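Local coordinates for putative uncharacterized protein (Pseudomonas putida, PDB 4J25) that is a 2-oxoglutarate- and iron-dependent prolyl 4-hydroxylase of double-stranded beta-helix fold that probably hydroxylates a proline of protein substrates, with elongation factor Tu a likely target, at residues F134-P139 with G211-L217; M157-Y163 with C194-S200; G174-L180 with V203-P209. One frame throughout, in Å; residues are numbered along the deposited sequence.

Interaction 1 (F134-P139 with G211-L217). With OGA (N-oxalylglycine), chain J.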
loop_
_atom_site.group_PDB
_atom_site.type_symbol
_atom_site.label_atom_id
_atom_site.label_comp_id
_atom_site.label_asym_id
_atom_site.label_seq_id
_atom_site.Cartn_x
_atom_site.Cartn_y
_atom_site.Cartn_z
ATOM N N PHE A 134 -2.002 -9.725 -1.365
ATOM C CA PHE A 134 -0.914 -9.926 -0.412
ATOM C C PHE A 134 0.372 -10.225 -1.155
ATOM O O PHE A 134 0.349 -10.668 -2.301
ATOM C CB PHE A 134 -1.221 -11.072 0.570
ATOM C CG PHE A 134 -2.276 -10.735 1.577
ATOM C CD1 PHE A 134 -1.985 -9.937 2.666
ATOM C CD2 PHE A 134 -3.563 -11.192 1.423
ATOM C CE1 PHE A 134 -2.963 -9.620 3.593
ATOM C CE2 PHE A 134 -4.535 -10.880 2.340
ATOM C CZ PHE A 134 -4.243 -10.095 3.425
ATOM N N ALA A 135 1.498 -9.965 -0.501
ATOM C CA ALA A 135 2.795 -10.277 -1.074
ATOM C C ALA A 135 3.721 -10.745 0.032
ATOM O O ALA A 135 3.813 -10.117 1.083
ATOM C CB ALA A 135 3.380 -9.039 -1.795
ATOM N N LEU A 136 4.416 -11.845 -0.206
ATOM C CA LEU A 136 5.296 -12.419 0.799
ATOM C C LEU A 136 6.656 -12.673 0.172
ATOM O O LEU A 136 6.803 -13.591 -0.628
ATOM C CB LEU A 136 4.720 -13.740 1.319
ATOM C CG LEU A 136 5.490 -14.357 2.499
ATOM C CD1 LEU A 136 4.558 -15.138 3.421
ATOM C CD2 LEU A 136 6.637 -15.252 2.025
ATOM N N TYR A 137 7.645 -11.858 0.521
ATOM C CA TYR A 137 8.966 -12.000 -0.067
ATOM C C TYR A 137 9.851 -12.898 0.796
ATOM O O TYR A 137 10.050 -12.629 1.984
ATOM C CB TYR A 137 9.613 -10.626 -0.263
ATOM C CG TYR A 137 8.810 -9.706 -1.168
ATOM C CD1 TYR A 137 7.683 -10.164 -1.835
ATOM C CD2 TYR A 137 9.179 -8.380 -1.353
ATOM C CE1 TYR A 137 6.947 -9.326 -2.656
ATOM C CE2 TYR A 137 8.444 -7.537 -2.175
ATOM C CZ TYR A 137 7.329 -8.014 -2.821
ATOM O OH TYR A 137 6.578 -7.185 -3.641
ATOM N N PRO A 138 10.361 -13.992 0.209
ATOM C CA PRO A 138 11.302 -14.849 0.939
ATOM C C PRO A 138 12.576 -14.074 1.211
ATOM O O PRO A 138 12.830 -13.102 0.507
ATOM C CB PRO A 138 11.590 -15.990 -0.043
ATOM C CG PRO A 138 10.539 -15.914 -1.081
ATOM C CD PRO A 138 10.114 -14.481 -1.156
ATOM N N PRO A 139 13.362 -14.482 2.217
ATOM C CA PRO A 139 14.654 -13.822 2.463
ATOM C C PRO A 139 15.512 -13.811 1.204
ATOM O O PRO A 139 15.663 -14.837 0.576
ATOM C CB PRO A 139 15.302 -14.704 3.539
ATOM C CG PRO A 139 14.159 -15.391 4.215
ATOM C CD PRO A 139 13.105 -15.580 3.165
ATOM N N GLY A 211 16.555 -10.026 5.115
ATOM C CA GLY A 211 17.144 -11.233 5.657
ATOM C C GLY A 211 16.096 -12.145 6.256
ATOM O O GLY A 211 16.429 -13.204 6.767
ATOM N N ARG A 212 14.831 -11.735 6.211
ATOM C CA ARG A 212 13.749 -12.558 6.743
ATOM C C ARG A 212 12.477 -12.319 5.935
ATOM O O ARG A 212 12.376 -11.338 5.214
ATOM C CB ARG A 212 13.506 -12.259 8.226
ATOM C CG ARG A 212 13.251 -10.791 8.518
ATOM C CD ARG A 212 12.827 -10.530 9.972
ATOM N NE ARG A 212 11.380 -10.662 10.168
ATOM C CZ ARG A 212 10.664 -9.990 11.072
ATOM N NH1 ARG A 212 9.353 -10.187 11.160
ATOM N NH2 ARG A 212 11.240 -9.117 11.886
ATOM N N GLU A 213 11.524 -13.234 6.038
ATOM C CA GLU A 213 10.296 -13.131 5.261
ATOM C C GLU A 213 9.673 -11.763 5.435
ATOM O O GLU A 213 9.511 -11.273 6.551
ATOM C CB GLU A 213 9.284 -14.175 5.713
ATOM C CG GLU A 213 9.682 -15.593 5.444
ATOM C CD GLU A 213 8.666 -16.555 6.002
ATOM O OE1 GLU A 213 7.495 -16.139 6.189
ATOM O OE2 GLU A 213 9.035 -17.716 6.269
ATOM N N ARG A 214 9.320 -11.139 4.326
ATOM C CA ARG A 214 8.773 -9.800 4.381
ATOM C C ARG A 214 7.345 -9.795 3.854
ATOM O O ARG A 214 7.104 -10.113 2.708
ATOM C CB ARG A 214 9.657 -8.865 3.578
ATOM C CG ARG A 214 9.225 -7.427 3.537
ATOM C CD ARG A 214 9.856 -6.850 2.312
ATOM N NE ARG A 214 9.854 -5.401 2.222
ATOM C CZ ARG A 214 8.994 -4.681 1.498
ATOM N NH1 ARG A 214 7.988 -5.254 0.839
ATOM N NH2 ARG A 214 9.124 -3.368 1.462
ATOM N N LEU A 215 6.418 -9.397 4.712
ATOM C CA LEU A 215 4.995 -9.436 4.413
ATOM C C LEU A 215 4.395 -8.065 4.145
ATOM O O LEU A 215 4.664 -7.114 4.882
ATOM C CB LEU A 215 4.249 -10.048 5.591
ATOM C CG LEU A 215 4.623 -11.448 6.057
ATOM C CD1 LEU A 215 3.579 -11.896 7.077
ATOM C CD2 LEU A 215 4.703 -12.413 4.927
ATOM N N SER A 216 3.561 -7.973 3.110
ATOM C CA SER A 216 2.861 -6.723 2.799
ATOM C C SER A 216 1.507 -6.954 2.122
ATOM O O SER A 216 1.189 -8.054 1.692
ATOM C CB SER A 216 3.713 -5.864 1.873
ATOM O OG SER A 216 4.008 -6.593 0.705
ATOM N N LEU A 217 0.716 -5.892 2.053
ATOM C CA LEU A 217 -0.554 -5.889 1.339
ATOM C C LEU A 217 -0.450 -4.702 0.384
ATOM O O LEU A 217 -0.417 -3.551 0.802
ATOM C CB LEU A 217 -1.697 -5.739 2.340
ATOM C CG LEU A 217 -3.146 -5.811 1.879
ATOM C CD1 LEU A 217 -3.397 -7.024 1.022
ATOM C CD2 LEU A 217 -4.068 -5.822 3.087
HETATM C C1 OGA J . 4.820 -3.367 -5.967
HETATM C C2 OGA J . 5.800 -2.755 -5.015
HETATM C C4 OGA J . 6.732 -2.530 -2.739
HETATM C C5 OGA J . 6.600 -3.040 -1.344
HETATM O O1 OGA J . 4.185 -4.389 -5.578
HETATM O O2 OGA J . 4.622 -2.853 -7.125
HETATM O "O2'" OGA J . 6.594 -1.918 -5.420
HETATM O O3 OGA J . 6.931 -2.300 -0.385
HETATM N N1 OGA J . 5.798 -3.143 -3.623
HETATM O O4 OGA J . 6.160 -4.199 -1.119
HETATM O O HOH W 1 4.560 -5.397 -1.447
#
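Tyr137 and Arg214 run side by side and point the same way, with the phenol ring and the guanidinium plane only 10° apart. CE2 of the ring comes to 3.8 Å from Arg214 NH1. Arg214 keeps CG trans to its backbone nitrogen (chi1 -180°) and stays extended as far as NE, which carries the guanidinium out to one carboxylate of N-oxalylglycine. NH1 donates to OGA O4 at 2.9 Å and NH2 to OGA O3 at 3.1 Å, while NE is tied to Gly174 O, so all three nitrogens help fix how the group is turned. Beside this pair, Ser216 OG meets a water at 2.5 Å and touches the methyl of Ala135. The strands carrying these residues, 129-137 and 214-222, are antiparallel neighbours at one end of the larger sheet of the double-stranded beta-helix; Ala135 with Ser216 and Tyr137 with Arg214 are its hydrogen-bonded pairs here. On the other face the chemistry is apolar: Leu217 CD1 sits over the Phe134 ring in a CH-pi contact, 3.7 Å from its centroid and 15° off the normal. Leu136 and Leu215 lie alongside each other on that same face, where helix 53-67 covers them. Beyond the strand ends, Pro139 packs against the backbone of residues 211-213, its CG 3.8 Å from Arg212 CA.

Interaction 2 (M157-Y163 with C194-S200). With OGA (N-oxalylglycine), chain J.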
loop_
_atom_site.group_PDB
_atom_site.type_symbol
_atom_site.label_atom_id
_atom_site.label_comp_id
_atom_site.label_asym_id
_atom_site.label_seq_id
_atom_site.Cartn_x
_atom_site.Cartn_y
_atom_site.Cartn_z
ATOM N N MET A 157 -3.572 4.883 -10.579
ATOM C CA MET A 157 -3.290 6.284 -10.336
ATOM C C MET A 157 -2.574 6.508 -9.000
ATOM O O MET A 157 -1.777 7.421 -8.870
ATOM C CB MET A 157 -4.590 7.080 -10.310
ATOM C CG MET A 157 -5.355 7.082 -11.618
ATOM S SD MET A 157 -4.329 7.673 -12.994
ATOM C CE MET A 157 -4.115 9.379 -12.534
ATOM N N VAL A 158 -2.899 5.705 -7.994
ATOM C CA VAL A 158 -2.318 5.879 -6.674
ATOM C C VAL A 158 -2.007 4.510 -6.104
ATOM O O VAL A 158 -2.837 3.624 -6.163
ATOM C CB VAL A 158 -3.288 6.593 -5.690
ATOM C CG1 VAL A 158 -2.625 6.739 -4.300
ATOM C CG2 VAL A 158 -3.745 7.961 -6.233
ATOM N N SER A 159 -0.818 4.355 -5.545
ATOM C CA SER A 159 -0.353 3.087 -5.013
ATOM C C SER A 159 -0.434 3.135 -3.508
ATOM O O SER A 159 -0.247 4.181 -2.920
ATOM C CB SER A 159 1.103 2.854 -5.403
ATOM O OG SER A 159 1.262 2.921 -6.806
ATOM N N ALA A 160 -0.699 1.998 -2.886
ATOM C CA ALA A 160 -0.787 1.932 -1.443
ATOM C C ALA A 160 -0.303 0.559 -0.992
ATOM O O ALA A 160 -0.752 -0.477 -1.497
ATOM C CB ALA A 160 -2.212 2.191 -0.980
ATOM N N VAL A 161 0.635 0.570 -0.059
ATOM C CA VAL A 161 1.203 -0.644 0.493
ATOM C C VAL A 161 1.056 -0.597 2.003
ATOM O O VAL A 161 1.470 0.383 2.634
ATOM C CB VAL A 161 2.707 -0.748 0.205
ATOM C CG1 VAL A 161 3.192 -2.172 0.497
ATOM C CG2 VAL A 161 3.007 -0.365 -1.195
ATOM N N LEU A 162 0.477 -1.651 2.578
ATOM C CA LEU A 162 0.404 -1.791 4.028
ATOM C C LEU A 162 1.402 -2.865 4.466
ATOM O O LEU A 162 1.401 -3.976 3.930
ATOM C CB LEU A 162 -1.024 -2.152 4.482
ATOM C CG LEU A 162 -1.177 -2.358 6.008
ATOM C CD1 LEU A 162 -1.079 -1.060 6.770
ATOM C CD2 LEU A 162 -2.495 -3.030 6.312
ATOM N N TYR A 163 2.284 -2.535 5.406
ATOM C CA TYR A 163 3.253 -3.529 5.882
ATOM C C TYR A 163 2.744 -4.249 7.137
ATOM O O TYR A 163 1.926 -3.725 7.886
ATOM C CB TYR A 163 4.653 -2.913 6.069
ATOM C CG TYR A 163 5.174 -2.325 4.772
ATOM C CD1 TYR A 163 5.572 -3.144 3.732
ATOM C CD2 TYR A 163 5.230 -0.958 4.577
ATOM C CE1 TYR A 163 6.016 -2.614 2.530
ATOM C CE2 TYR A 163 5.678 -0.425 3.379
ATOM C CZ TYR A 163 6.078 -1.263 2.370
ATOM O OH TYR A 163 6.515 -0.742 1.178
ATOM N N CYS A 194 2.403 0.120 9.087
ATOM C CA CYS A 194 2.851 1.260 8.299
ATOM C C CYS A 194 2.216 1.250 6.917
ATOM O O CYS A 194 2.372 0.284 6.156
ATOM C CB CYS A 194 4.373 1.267 8.148
ATOM S SG CYS A 194 4.955 2.717 7.229
ATOM N N LEU A 195 1.520 2.336 6.595
ATOM C CA LEU A 195 0.939 2.510 5.264
ATOM C C LEU A 195 1.730 3.551 4.463
ATOM O O LEU A 195 2.039 4.630 4.965
ATOM C CB LEU A 195 -0.532 2.939 5.372
ATOM C CG LEU A 195 -1.281 3.126 4.035
ATOM C CD1 LEU A 195 -1.640 1.795 3.440
ATOM C CD2 LEU A 195 -2.538 3.978 4.213
ATOM N N VAL A 196 2.078 3.209 3.226
ATOM C CA VAL A 196 2.728 4.145 2.317
ATOM C C VAL A 196 1.815 4.313 1.114
ATOM O O VAL A 196 1.379 3.333 0.538
ATOM C CB VAL A 196 4.092 3.631 1.840
ATOM C CG1 VAL A 196 4.752 4.642 0.851
ATOM C CG2 VAL A 196 4.992 3.409 3.009
ATOM N N VAL A 197 1.523 5.558 0.755
ATOM C CA VAL A 197 0.686 5.866 -0.405
ATOM C C VAL A 197 1.470 6.803 -1.320
ATOM O O VAL A 197 2.120 7.739 -0.855
ATOM C CB VAL A 197 -0.619 6.562 0.034
ATOM C CG1 VAL A 197 -1.585 6.709 -1.114
ATOM C CG2 VAL A 197 -1.300 5.771 1.162
ATOM N N PHE A 198 1.428 6.563 -2.622
ATOM C CA PHE A 198 2.081 7.487 -3.556
ATOM C C PHE A 198 1.429 7.525 -4.940
ATOM O O PHE A 198 0.642 6.630 -5.328
ATOM C CB PHE A 198 3.583 7.193 -3.680
ATOM C CG PHE A 198 3.914 5.777 -4.094
ATOM C CD1 PHE A 198 4.134 4.798 -3.134
ATOM C CD2 PHE A 198 4.025 5.435 -5.435
ATOM C CE1 PHE A 198 4.441 3.510 -3.492
ATOM C CE2 PHE A 198 4.332 4.151 -5.801
ATOM C CZ PHE A 198 4.536 3.178 -4.829
ATOM N N LEU A 199 1.737 8.587 -5.676
ATOM C CA LEU A 199 1.285 8.704 -7.044
ATOM C C LEU A 199 2.028 7.713 -7.948
ATOM O O LEU A 199 3.246 7.786 -8.095
ATOM C CB LEU A 199 1.456 10.153 -7.529
ATOM C CG LEU A 199 0.616 11.163 -6.744
ATOM C CD1 LEU A 199 0.894 12.608 -7.190
ATOM C CD2 LEU A 199 -0.874 10.863 -6.843
ATOM N N SER A 200 1.279 6.811 -8.575
ATOM C CA SER A 200 1.861 5.686 -9.302
ATOM C C SER A 200 2.698 6.087 -10.514
ATOM O O SER A 200 3.674 5.425 -10.835
ATOM C CB SER A 200 0.766 4.727 -9.781
ATOM O OG SER A 200 -0.117 4.383 -8.724
HETATM C C1 OGA J . 4.820 -3.367 -5.967
HETATM C C2 OGA J . 5.800 -2.755 -5.015
HETATM C C4 OGA J . 6.732 -2.530 -2.739
HETATM C C5 OGA J . 6.600 -3.040 -1.344
HETATM O O1 OGA J . 4.185 -4.389 -5.578
HETATM O O2 OGA J . 4.622 -2.853 -7.125
HETATM O "O2'" OGA J . 6.594 -1.918 -5.420
HETATM O O3 OGA J . 6.931 -2.300 -0.385
HETATM N N1 OGA J . 5.798 -3.143 -3.623
HETATM O O4 OGA J . 6.160 -4.199 -1.119
#
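One face of the Phe198 ring is covered by Ser159, whose CB makes a CH-pi contact 3.6 Å from the centroid and 20° off the normal. Phe198 takes the rotamer with CG between backbone N and carbonyl carbon (chi1 56°), and this swings the ring back across its strand partner; it also meets the metal ligand His205 edge-to-face. At the edge of the Tyr163 ring, Val196 CG2 lies 3.9 Å from CE2, and N-oxalylglycine approaches the hydroxyl end in the ring plane, although OH and OGA O3 are modelled too close for that spacing to be trusted. Ser159 OG accepts from Ser200 OG at 2.8 Å and is also hydrogen-bonded to Asp148 OD2, which makes Ser159 a second-shell support for a metal ligand. On the reverse face the side chains of these two strands are apolar, with Val158 CG1 and Val197 CG1 tightly packed at 3.4 Å and Ala160, Leu162 and Leu195 continuing the layer. The backbones are well zipped: Ser159 N reaches Phe198 O at 2.7 Å and 172°. At the far end Ser200 N comes to Met157 O from above the carbonyl plane, next to a classic beta bulge at which Met157 and Val158 both face Phe221. These are two inner strands of the larger sheet of the double-stranded beta-helix, one face apolar, the other carrying Val161 and Tyr163 to the N-oxalylglycine pocket, as in 2-oxoglutarate oxygenases.

Interaction 3 (G174-L180 with V203-P209). With MN (manganese (II) ion), chain I; OGA (N-oxalylglycine), chain J.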
loop_
_atom_site.group_PDB
_atom_site.type_symbol
_atom_site.label_atom_id
_atom_site.label_comp_id
_atom_site.label_asym_id
_atom_site.label_seq_id
_atom_site.Cartn_x
_atom_site.Cartn_y
_atom_site.Cartn_z
ATOM N N GLY A 174 15.188 -4.968 3.630
ATOM C CA GLY A 174 13.846 -5.011 3.079
ATOM C C GLY A 174 13.107 -3.689 2.962
ATOM O O GLY A 174 11.892 -3.682 2.817
ATOM N N GLN A 175 13.813 -2.564 3.018
ATOM C CA GLN A 175 13.131 -1.284 2.927
ATOM C C GLN A 175 12.562 -1.073 1.528
ATOM O O GLN A 175 13.126 -1.540 0.535
ATOM C CB GLN A 175 14.059 -0.115 3.274
ATOM C CG GLN A 175 15.300 0.012 2.386
ATOM C CD GLN A 175 16.533 -0.609 3.027
ATOM O OE1 GLN A 175 16.652 -1.835 3.118
ATOM N NE2 GLN A 175 17.442 0.235 3.498
ATOM N N LEU A 176 11.421 -0.402 1.472
ATOM C CA LEU A 176 10.990 0.232 0.232
ATOM C C LEU A 176 11.831 1.508 0.089
ATOM O O LEU A 176 11.883 2.311 1.013
ATOM C CB LEU A 176 9.511 0.602 0.294
ATOM C CG LEU A 176 8.926 1.362 -0.905
ATOM C CD1 LEU A 176 8.835 0.442 -2.106
ATOM C CD2 LEU A 176 7.557 1.949 -0.575
ATOM N N ARG A 177 12.506 1.669 -1.042
ATOM C CA ARG A 177 13.253 2.902 -1.326
ATOM C C ARG A 177 12.561 3.708 -2.425
ATOM O O ARG A 177 12.418 3.231 -3.538
ATOM C CB ARG A 177 14.688 2.578 -1.736
ATOM C CG ARG A 177 15.509 3.812 -2.106
ATOM C CD ARG A 177 16.984 3.513 -2.154
ATOM N NE ARG A 177 17.534 3.240 -0.827
ATOM C CZ ARG A 177 18.745 2.742 -0.605
ATOM N NH1 ARG A 177 19.544 2.438 -1.618
ATOM N NH2 ARG A 177 19.161 2.545 0.631
ATOM N N MET A 178 12.152 4.932 -2.085
ATOM C CA MET A 178 11.390 5.800 -2.961
ATOM C C MET A 178 12.265 6.935 -3.460
ATOM O O MET A 178 12.966 7.578 -2.682
ATOM C CB MET A 178 10.210 6.395 -2.199
ATOM C CG MET A 178 9.338 5.347 -1.524
ATOM S SD MET A 178 8.257 6.075 -0.287
ATOM C CE MET A 178 7.037 6.817 -1.348
ATOM N N PHE A 179 12.220 7.159 -4.762
ATOM C CA PHE A 179 13.004 8.200 -5.391
ATOM C C PHE A 179 12.127 9.395 -5.631
ATOM O O PHE A 179 11.246 9.396 -6.499
ATOM C CB PHE A 179 13.660 7.655 -6.652
ATOM C CG PHE A 179 14.565 6.500 -6.364
ATOM C CD1 PHE A 179 15.876 6.712 -5.980
ATOM C CD2 PHE A 179 14.093 5.209 -6.403
ATOM C CE1 PHE A 179 16.701 5.645 -5.664
ATOM C CE2 PHE A 179 14.924 4.138 -6.096
ATOM C CZ PHE A 179 16.227 4.363 -5.722
ATOM N N LEU A 180 12.374 10.420 -4.823
ATOM C CA LEU A 180 11.507 11.581 -4.768
ATOM C C LEU A 180 12.118 12.673 -5.599
ATOM O O LEU A 180 13.130 12.452 -6.252
ATOM C CB LEU A 180 11.322 12.021 -3.323
ATOM C CG LEU A 180 10.931 10.872 -2.401
ATOM C CD1 LEU A 180 10.804 11.339 -0.950
ATOM C CD2 LEU A 180 9.632 10.208 -2.894
ATOM N N VAL A 203 6.428 8.230 -8.740
ATOM C CA VAL A 203 7.484 7.854 -7.804
ATOM C C VAL A 203 8.117 6.512 -8.129
ATOM O O VAL A 203 7.537 5.459 -7.838
ATOM C CB VAL A 203 6.967 7.806 -6.374
ATOM C CG1 VAL A 203 8.103 7.426 -5.417
ATOM C CG2 VAL A 203 6.384 9.134 -5.998
ATOM N N PRO A 204 9.317 6.541 -8.734
ATOM C CA PRO A 204 10.033 5.284 -8.925
ATOM C C PRO A 204 10.373 4.720 -7.566
ATOM O O PRO A 204 10.570 5.495 -6.624
ATOM C CB PRO A 204 11.299 5.704 -9.671
ATOM C CG PRO A 204 11.007 7.046 -10.219
ATOM C CD PRO A 204 10.085 7.688 -9.254
ATOM N N HIS A 205 10.426 3.404 -7.442
ATOM C CA HIS A 205 10.716 2.802 -6.141
ATOM C C HIS A 205 11.241 1.392 -6.324
ATOM O O HIS A 205 11.134 0.816 -7.400
ATOM C CB HIS A 205 9.486 2.808 -5.230
ATOM C CG HIS A 205 8.294 2.110 -5.812
ATOM N ND1 HIS A 205 7.463 2.714 -6.729
ATOM C CD2 HIS A 205 7.783 0.873 -5.601
ATOM C CE1 HIS A 205 6.504 1.874 -7.077
ATOM N NE2 HIS A 205 6.662 0.755 -6.399
ATOM N N GLU A 206 11.846 0.857 -5.276
ATOM C CA GLU A 206 12.394 -0.484 -5.319
ATOM C C GLU A 206 12.333 -1.083 -3.927
ATOM O O GLU A 206 12.074 -0.379 -2.949
ATOM C CB GLU A 206 13.837 -0.453 -5.832
ATOM C CG GLU A 206 14.782 0.226 -4.893
ATOM C CD GLU A 206 16.173 0.376 -5.452
ATOM O OE1 GLU A 206 17.028 0.953 -4.756
ATOM O OE2 GLU A 206 16.418 -0.056 -6.594
ATOM N N VAL A 207 12.552 -2.389 -3.843
ATOM C CA VAL A 207 12.615 -3.080 -2.561
ATOM C C VAL A 207 13.973 -3.731 -2.428
ATOM O O VAL A 207 14.367 -4.525 -3.274
ATOM C CB VAL A 207 11.539 -4.159 -2.436
ATOM C CG1 VAL A 207 11.682 -4.934 -1.081
ATOM C CG2 VAL A 207 10.158 -3.543 -2.585
ATOM N N LEU A 208 14.698 -3.381 -1.370
ATOM C CA LEU A 208 16.006 -3.973 -1.116
ATOM C C LEU A 208 15.828 -5.346 -0.452
ATOM O O LEU A 208 14.831 -5.588 0.222
ATOM C CB LEU A 208 16.853 -3.055 -0.236
ATOM C CG LEU A 208 17.257 -1.698 -0.822
ATOM C CD1 LEU A 208 18.425 -1.103 -0.040
ATOM C CD2 LEU A 208 17.633 -1.839 -2.261
ATOM N N PRO A 209 16.775 -6.270 -0.681
ATOM C CA PRO A 209 16.552 -7.607 -0.126
ATOM C C PRO A 209 16.479 -7.589 1.400
ATOM O O PRO A 209 17.107 -6.735 2.042
ATOM C CB PRO A 209 17.759 -8.416 -0.621
ATOM C CG PRO A 209 18.730 -7.428 -1.149
ATOM C CD PRO A 209 17.990 -6.192 -1.504
HETATM MN MN MN I . 5.704 -0.980 -7.082
HETATM C C1 OGA J . 4.820 -3.367 -5.967
HETATM C C2 OGA J . 5.800 -2.755 -5.015
HETATM C C4 OGA J . 6.732 -2.530 -2.739
HETATM C C5 OGA J . 6.600 -3.040 -1.344
HETATM O O1 OGA J . 4.185 -4.389 -5.578
HETATM O O2 OGA J . 4.622 -2.853 -7.125
HETATM O "O2'" OGA J . 6.594 -1.918 -5.420
HETATM O O3 OGA J . 6.931 -2.300 -0.385
HETATM N N1 OGA J . 5.798 -3.143 -3.623
HETATM O O4 OGA J . 6.160 -4.199 -1.119
HETATM O O HOH W 2 19.321 1.986 -4.433
HETATM O O HOH W 3 4.112 -0.523 -5.562
#
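His205 crosses Leu176 at an angle, and its side chain can be followed from the sheet to the metal. CB rests 3.4 Å from Arg177 O and 4.0 Å from Leu176 CD1, and CG meets the same leucine methyl. Because CG sits between backbone N and carbonyl carbon (chi1 57°), the imidazole leaves the strand toward the ligand pocket. ND1 then donates to Val203 O at 3.0 Å in the ring plane, in an almost straight bond that fixes the ring's rotation. On the other flank CD2 passes 3.0 Å from OGA O2', and at the tip NE2 binds manganese at 2.1 Å. Leu176 and Val207, paired on the same face, close over the cosubstrate analogue, with Val207 CG2 at 3.6 Å from OGA C4.

The opposite face carries the charged pair Arg177 and Glu206 and is partly exposed. The two extend alongside each other without a direct salt bridge; a water accepts from Arg177 NH1 at 2.9 Å and donates to Glu206 OE1, while Arg177 NE pairs with Asp187. Leu208 CD1 covers one face of that guanidinium and also touches Gln175 CD at 3.6 Å, and Gln175 NE2 is hydrogen-bonded to Asp187 OD2. Cutting Gln175 back to an alanine would probably uncover this side of Leu208 and leave Asp187 without that amide donor. Phe179 turns its edge to the Glu206 carboxylate, the planes 76° apart.

His205, His146 and Asp148 form the two-histidine, one-carboxylate facial triad, and OGA O2, O2' and one water fill the other three positions on the metal, with manganese probably standing in for iron and the water plausibly marking where oxygen would bind.

How the interactions relate
Interaction 2 is the core of the set, buried near the centre of the chain, whereas interactions 1 and 3 are partly buried and mix pocket residues with exposed ones. Interactions 1 and 2 belong to the same larger sheet, joined where strands 214-222 and 156-163 run as neighbours; interaction 3 lies in the smaller sheet facing it. Across the gap Tyr163 packs on Leu176 and Val196 on Met178. All three touch N-oxalylglycine, but differently: interaction 1 supplies a cationic clasp for the carboxylate remote from the metal, interaction 2 lines its side, and interaction 3 brings a metal ligand and apolar walls.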